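PDB 4OXI: enterobactin synthetase component F-related protein from Vibrio cholerae serotype O1, which probably activates glycine with ATP as glycyl-adenylate, as an adenylation enzyme of a lipopolysaccharide modification pathway conferring antimicrobial peptide resistance. Local coordinates for residues Ile246-Gln260 with His271-Val285. Sequence-based numbering, arbitrary orientation.
Sequences IDKLFPLNAQDRVGQ and HDIFYSLISGACLYV
Strands 257-260 and 282-285 pair in parallel, their short axes 4.6 Å apart, and helix 268-279, which connects them, packs on one face and runs back nearly antiparallel (segment 271-279 at 164° to strand 257-260), which defines a beta-alpha-beta crossover. The pairing rests on backbone bonds from Cys-282 N to Asp-256 O, Val-258 N to Cys-282 O, Tyr-284 N to Val-258 O and Gln-260 N to Tyr-284 O. A Schellman motif at Gly-280, with positive phi, ends the helix and turns the chain into the second strand.

Tyr-275 anchors the loop after helix 236-249 to the crossover helix. With CG anti to the backbone N (chi1 -162°), its ring reaches that loop, where OH donates to Phe-250 O at 2.6 Å, in the carbonyl plane and on a lone pair. Leu-252 CD1 sits over the ring centre, 3.7 Å from the centroid, a CH-pi contact. Water joins Asp-247 OD1, Leu-252 N and Ser-279 OG, and the same OG donates to Tyr-275 O. Val-258 fills in between helix and sheet, CG2 4.0 Å from Ser-276 CB and CG1 against Leu-283 CD1.

On the sheet, Tyr-284 OH lies over the centre of the Arg-257 guanidinium, 3.3 Å from CZ, a contact over the face and not a hydrogen bond; the planes are 23° apart, and NH1 bonds to His-301 O. At the far end Gln-260 NE2, with Asp-272 OD2 in its amide plane, meets the anti lone pair of that oxygen at 3.0 Å. NE2 also donates to Ser-262 O, and these two acceptors set the amide orientation, with OE1 hydrogen-bonded to Tyr-111 OH. The amide N-H, perhaps aided by a water beside Asp-272 OD1, would probably stabilise the negative charge of the buried carboxylate.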
loop_
_atom_site.group_PDB
_atom_site.type_symbol
_atom_site.label_atom_id
_atom_site.label_comp_id
_atom_site.label_asym_id
_atom_site.label_seq_id
_atom_site.Cartn_x
_atom_site.Cartn_y
_atom_site.Cartn_z
ATOM N N ILE A 246 -0.571 -15.679 -3.950
ATOM C CA ILE A 246 0.615 -15.644 -3.101
ATOM C C ILE A 246 0.638 -16.830 -2.121
ATOM O O ILE A 246 1.685 -17.435 -1.870
ATOM C CB ILE A 246 0.764 -14.261 -2.411
ATOM C CG1 ILE A 246 2.232 -13.883 -2.308
ATOM C CG2 ILE A 246 0.041 -14.192 -1.074
ATOM C CD1 ILE A 246 2.727 -13.213 -3.571
ATOM N N ASP A 247 -0.533 -17.193 -1.609
ATOM C CA ASP A 247 -0.629 -18.323 -0.701
ATOM C C ASP A 247 -0.242 -19.656 -1.368
ATOM O O ASP A 247 0.352 -20.523 -0.732
ATOM C CB ASP A 247 -2.026 -18.414 -0.118
ATOM C CG ASP A 247 -2.267 -19.726 0.585
ATOM O OD1 ASP A 247 -1.610 -19.959 1.623
ATOM O OD2 ASP A 247 -3.110 -20.519 0.104
ATOM N N LYS A 248 -0.556 -19.817 -2.649
ATOM C CA LYS A 248 -0.231 -21.077 -3.310
ATOM C C LYS A 248 1.212 -21.149 -3.820
ATOM O O LYS A 248 1.825 -22.210 -3.765
ATOM C CB LYS A 248 -1.261 -21.436 -4.391
ATOM C CG LYS A 248 -1.044 -20.816 -5.754
ATOM C CD LYS A 248 -1.529 -21.789 -6.828
ATOM C CE LYS A 248 -1.487 -21.183 -8.214
ATOM N NZ LYS A 248 -2.568 -20.175 -8.403
ATOM N N LEU A 249 1.767 -20.027 -4.278
ATOM C CA LEU A 249 3.192 -19.980 -4.628
ATOM C C LEU A 249 4.135 -20.013 -3.424
ATOM O O LEU A 249 5.196 -20.649 -3.474
ATOM C CB LEU A 249 3.506 -18.746 -5.462
ATOM C CG LEU A 249 3.165 -18.859 -6.938
ATOM C CD1 LEU A 249 3.607 -17.605 -7.651
ATOM C CD2 LEU A 249 3.845 -20.086 -7.519
ATOM N N PHE A 250 3.762 -19.316 -2.350
ATOM C CA PHE A 250 4.621 -19.229 -1.173
ATOM C C PHE A 250 3.824 -19.465 0.105
ATOM O O PHE A 250 3.608 -18.537 0.891
ATOM C CB PHE A 250 5.288 -17.858 -1.115
ATOM C CG PHE A 250 5.938 -17.457 -2.401
ATOM C CD1 PHE A 250 7.182 -17.953 -2.742
ATOM C CD2 PHE A 250 5.301 -16.590 -3.267
ATOM C CE1 PHE A 250 7.783 -17.591 -3.927
ATOM C CE2 PHE A 250 5.891 -16.217 -4.458
ATOM C CZ PHE A 250 7.135 -16.720 -4.794
ATOM N N PRO A 251 3.396 -20.715 0.327
ATOM C CA PRO A 251 2.544 -21.007 1.486
ATOM C C PRO A 251 3.280 -20.837 2.810
ATOM O O PRO A 251 4.452 -21.194 2.918
ATOM C CB PRO A 251 2.153 -22.475 1.272
ATOM C CG PRO A 251 3.280 -23.050 0.449
ATOM C CD PRO A 251 3.744 -21.925 -0.442
ATOM N N LEU A 252 2.594 -20.288 3.809
ATOM C CA LEU A 252 3.166 -20.170 5.143
ATOM C C LEU A 252 2.517 -21.209 6.026
ATOM O O LEU A 252 1.547 -21.837 5.632
ATOM C CB LEU A 252 2.863 -18.792 5.738
ATOM C CG LEU A 252 3.309 -17.570 4.937
ATOM C CD1 LEU A 252 2.997 -16.254 5.685
ATOM C CD2 LEU A 252 4.779 -17.698 4.626
ATOM N N ASN A 253 3.033 -21.369 7.233
ATOM C CA ASN A 253 2.356 -22.173 8.243
ATOM C C ASN A 253 2.143 -21.327 9.498
ATOM O O ASN A 253 2.692 -20.227 9.611
ATOM C CB ASN A 253 3.194 -23.402 8.587
ATOM C CG ASN A 253 4.570 -23.026 9.053
ATOM O OD1 ASN A 253 4.740 -22.613 10.190
ATOM N ND2 ASN A 253 5.561 -23.119 8.160
ATOM N N ALA A 254 1.386 -21.857 10.454
ATOM C CA ALA A 254 1.051 -21.131 11.671
ATOM C C ALA A 254 2.254 -20.782 12.543
ATOM O O ALA A 254 2.111 -20.032 13.511
ATOM C CB ALA A 254 0.020 -21.920 12.493
ATOM N N GLN A 255 3.431 -21.318 12.235
ATOM C CA GLN A 255 4.602 -20.998 13.050
ATOM C C GLN A 255 5.334 -19.790 12.487
ATOM O O GLN A 255 6.301 -19.312 13.080
ATOM C CB GLN A 255 5.555 -22.199 13.165
ATOM C CG GLN A 255 4.872 -23.479 13.629
ATOM C CD GLN A 255 3.837 -23.228 14.710
ATOM O OE1 GLN A 255 4.105 -22.543 15.701
ATOM N NE2 GLN A 255 2.642 -23.775 14.521
ATOM N N ASP A 256 4.870 -19.296 11.341
ATOM C CA ASP A 256 5.524 -18.162 10.699
ATOM C C ASP A 256 5.236 -16.852 11.448
ATOM O O ASP A 256 4.192 -16.712 12.095
ATOM C CB ASP A 256 5.098 -18.057 9.230
ATOM C CG ASP A 256 5.901 -18.999 8.310
ATOM O OD1 ASP A 256 7.146 -18.967 8.373
ATOM O OD2 ASP A 256 5.294 -19.762 7.518
ATOM N N ARG A 257 6.184 -15.915 11.371
ATOM C CA ARG A 257 6.044 -14.587 11.968
ATOM C C ARG A 257 6.211 -13.568 10.869
ATOM O O ARG A 257 7.274 -13.475 10.256
ATOM C CB ARG A 257 7.115 -14.350 13.034
ATOM C CG ARG A 257 7.009 -15.294 14.227
ATOM C CD ARG A 257 8.053 -14.954 15.285
ATOM N NE ARG A 257 7.838 -15.727 16.502
ATOM C CZ ARG A 257 8.392 -15.442 17.676
ATOM N NH1 ARG A 257 9.206 -14.395 17.809
ATOM N NH2 ARG A 257 8.129 -16.206 18.715
ATOM N N VAL A 258 5.150 -12.815 10.611
ATOM C CA VAL A 258 5.104 -11.941 9.461
ATOM C C VAL A 258 5.287 -10.486 9.857
ATOM O O VAL A 258 4.578 -9.974 10.729
ATOM C CB VAL A 258 3.768 -12.094 8.732
ATOM C CG1 VAL A 258 3.719 -11.174 7.519
ATOM C CG2 VAL A 258 3.579 -13.548 8.320
ATOM N N GLY A 259 6.254 -9.821 9.235
ATOM C CA GLY A 259 6.459 -8.411 9.500
ATOM C C GLY A 259 5.308 -7.588 8.940
ATOM O O GLY A 259 4.721 -7.940 7.913
ATOM N N GLN A 260 4.965 -6.506 9.629
ATOM C CA GLN A 260 4.038 -5.513 9.092
ATOM C C GLN A 260 4.762 -4.161 9.070
ATOM O O GLN A 260 4.600 -3.343 9.970
ATOM C CB GLN A 260 2.764 -5.443 9.943
ATOM C CG GLN A 260 1.524 -4.997 9.182
ATOM C CD GLN A 260 1.592 -3.542 8.741
ATOM O OE1 GLN A 260 1.182 -2.641 9.480
ATOM N NE2 GLN A 260 2.116 -3.305 7.540
ATOM N N HIS A 271 -1.199 -6.880 1.904
ATOM C CA HIS A 271 -0.525 -8.166 1.752
ATOM C C HIS A 271 -0.127 -8.731 3.129
ATOM O O HIS A 271 -0.511 -9.854 3.472
ATOM C CB HIS A 271 0.678 -7.990 0.829
ATOM C CG HIS A 271 1.672 -9.106 0.888
ATOM N ND1 HIS A 271 1.916 -9.939 -0.183
ATOM C CD2 HIS A 271 2.519 -9.498 1.869
ATOM C CE1 HIS A 271 2.856 -10.805 0.142
ATOM N NE2 HIS A 271 3.245 -10.557 1.378
ATOM N N ASP A 272 0.619 -7.952 3.917
ATOM C CA ASP A 272 1.091 -8.404 5.233
ATOM C C ASP A 272 -0.056 -8.987 6.051
ATOM O O ASP A 272 0.033 -10.105 6.580
ATOM C CB ASP A 272 1.705 -7.241 6.048
ATOM C CG ASP A 272 2.858 -6.523 5.323
ATOM O OD1 ASP A 272 3.565 -7.169 4.509
ATOM O OD2 ASP A 272 3.073 -5.300 5.582
ATOM N N ILE A 273 -1.133 -8.212 6.151
ATOM C CA ILE A 273 -2.264 -8.548 7.018
ATOM C C ILE A 273 -2.995 -9.820 6.594
ATOM O O ILE A 273 -3.279 -10.683 7.425
ATOM C CB ILE A 273 -3.281 -7.378 7.084
ATOM C CG1 ILE A 273 -2.657 -6.159 7.760
ATOM C CG2 ILE A 273 -4.529 -7.785 7.826
ATOM C CD1 ILE A 273 -3.608 -4.961 7.858
ATOM N N PHE A 274 -3.312 -9.949 5.310
ATOM C CA PHE A 274 -4.132 -11.081 4.889
ATOM C C PHE A 274 -3.331 -12.335 4.580
ATOM O O PHE A 274 -3.855 -13.445 4.699
ATOM C CB PHE A 274 -5.095 -10.673 3.767
ATOM C CG PHE A 274 -6.139 -9.713 4.240
ATOM C CD1 PHE A 274 -7.238 -10.178 4.949
ATOM C CD2 PHE A 274 -5.995 -8.348 4.037
ATOM C CE1 PHE A 274 -8.185 -9.303 5.427
ATOM C CE2 PHE A 274 -6.943 -7.464 4.510
ATOM C CZ PHE A 274 -8.040 -7.938 5.206
ATOM N N TYR A 275 -2.062 -12.147 4.212
ATOM C CA TYR A 275 -1.111 -13.247 4.080
ATOM C C TYR A 275 -0.959 -13.921 5.439
ATOM O O TYR A 275 -0.977 -15.143 5.552
ATOM C CB TYR A 275 0.239 -12.674 3.699
ATOM C CG TYR A 275 1.260 -13.623 3.114
ATOM C CD1 TYR A 275 0.900 -14.859 2.572
ATOM C CD2 TYR A 275 2.593 -13.255 3.074
ATOM C CE1 TYR A 275 1.869 -15.701 2.003
ATOM C CE2 TYR A 275 3.546 -14.068 2.520
ATOM C CZ TYR A 275 3.190 -15.289 1.988
ATOM O OH TYR A 275 4.196 -16.061 1.456
ATOM N N SER A 276 -0.793 -13.119 6.484
ATOM C CA SER A 276 -0.656 -13.694 7.813
ATOM C C SER A 276 -1.955 -14.389 8.224
ATOM O O SER A 276 -1.945 -15.482 8.782
ATOM C CB SER A 276 -0.285 -12.616 8.833
ATOM O OG SER A 276 -0.247 -13.171 10.145
ATOM N N LEU A 277 -3.075 -13.746 7.941
ATOM C CA LEU A 277 -4.369 -14.228 8.404
ATOM C C LEU A 277 -4.726 -15.581 7.777
ATOM O O LEU A 277 -5.166 -16.493 8.465
ATOM C CB LEU A 277 -5.437 -13.190 8.059
ATOM C CG LEU A 277 -6.889 -13.302 8.527
ATOM C CD1 LEU A 277 -7.038 -13.697 9.991
ATOM C CD2 LEU A 277 -7.539 -11.951 8.288
ATOM N N ILE A 278 -4.536 -15.708 6.469
ATOM C CA ILE A 278 -4.912 -16.933 5.782
ATOM C C ILE A 278 -4.028 -18.093 6.227
ATOM O O ILE A 278 -4.407 -19.257 6.098
ATOM C CB ILE A 278 -4.862 -16.765 4.251
ATOM C CG1 ILE A 278 -5.559 -17.940 3.553
ATOM C CG2 ILE A 278 -3.436 -16.638 3.775
ATOM C CD1 ILE A 278 -5.702 -17.746 2.058
ATOM N N SER A 279 -2.863 -17.763 6.782
ATOM C CA SER A 279 -1.891 -18.764 7.186
ATOM C C SER A 279 -1.997 -19.133 8.653
ATOM O O SER A 279 -1.349 -20.077 9.088
ATOM C CB SER A 279 -0.475 -18.250 6.938
ATOM O OG SER A 279 -0.325 -17.791 5.612
ATOM N N GLY A 280 -2.779 -18.374 9.422
ATOM C CA GLY A 280 -2.832 -18.569 10.866
ATOM C C GLY A 280 -1.540 -18.145 11.557
ATOM O O GLY A 280 -1.284 -18.512 12.706
ATOM N N ALA A 281 -0.734 -17.345 10.860
ATOM C CA ALA A 281 0.559 -16.899 11.374
ATOM C C ALA A 281 0.410 -15.721 12.325
ATOM O O ALA A 281 -0.715 -15.261 12.567
ATOM C CB ALA A 281 1.482 -16.537 10.225
ATOM N N CYS A 282 1.533 -15.229 12.866
ATOM C CA CYS A 282 1.488 -14.054 13.732
ATOM C C CYS A 282 2.051 -12.838 13.020
ATOM O O CYS A 282 3.168 -12.879 12.471
ATOM C CB CYS A 282 2.230 -14.263 15.059
ATOM S SG CYS A 282 1.889 -12.905 16.283
ATOM N N LEU A 283 1.262 -11.764 13.022
ATOM C CA LEU A 283 1.649 -10.513 12.374
ATOM C C LEU A 283 2.362 -9.635 13.405
ATOM O O LEU A 283 1.843 -9.417 14.500
ATOM C CB LEU A 283 0.403 -9.797 11.825
ATOM C CG LEU A 283 0.565 -8.546 10.962
ATOM C CD1 LEU A 283 1.251 -8.870 9.641
ATOM C CD2 LEU A 283 -0.789 -7.887 10.696
ATOM N N TYR A 284 3.554 -9.149 13.066
ATOM C CA TYR A 284 4.291 -8.270 13.966
ATOM C C TYR A 284 4.298 -6.840 13.430
ATOM O O TYR A 284 4.917 -6.550 12.402
ATOM C CB TYR A 284 5.728 -8.779 14.185
ATOM C CG TYR A 284 5.805 -9.964 15.139
ATOM C CD1 TYR A 284 6.294 -9.809 16.432
ATOM C CD2 TYR A 284 5.364 -11.236 14.748
ATOM C CE1 TYR A 284 6.356 -10.879 17.309
ATOM C CE2 TYR A 284 5.424 -12.324 15.627
ATOM C CZ TYR A 284 5.927 -12.131 16.901
ATOM O OH TYR A 284 5.996 -13.189 17.781
ATOM N N VAL A 285 3.609 -5.947 14.131
ATOM C CA VAL A 285 3.540 -4.551 13.702
ATOM C C VAL A 285 4.833 -3.799 14.016
ATOM O O VAL A 285 5.240 -3.715 15.175
ATOM C CB VAL A 285 2.357 -3.846 14.380
ATOM C CG1 VAL A 285 2.327 -2.355 14.013
ATOM C CG2 VAL A 285 1.059 -4.537 13.964
HETATM O O HOH W 1 0.060 -18.963 3.401
HETATM O O HOH W 2 5.216 -9.320 5.339
#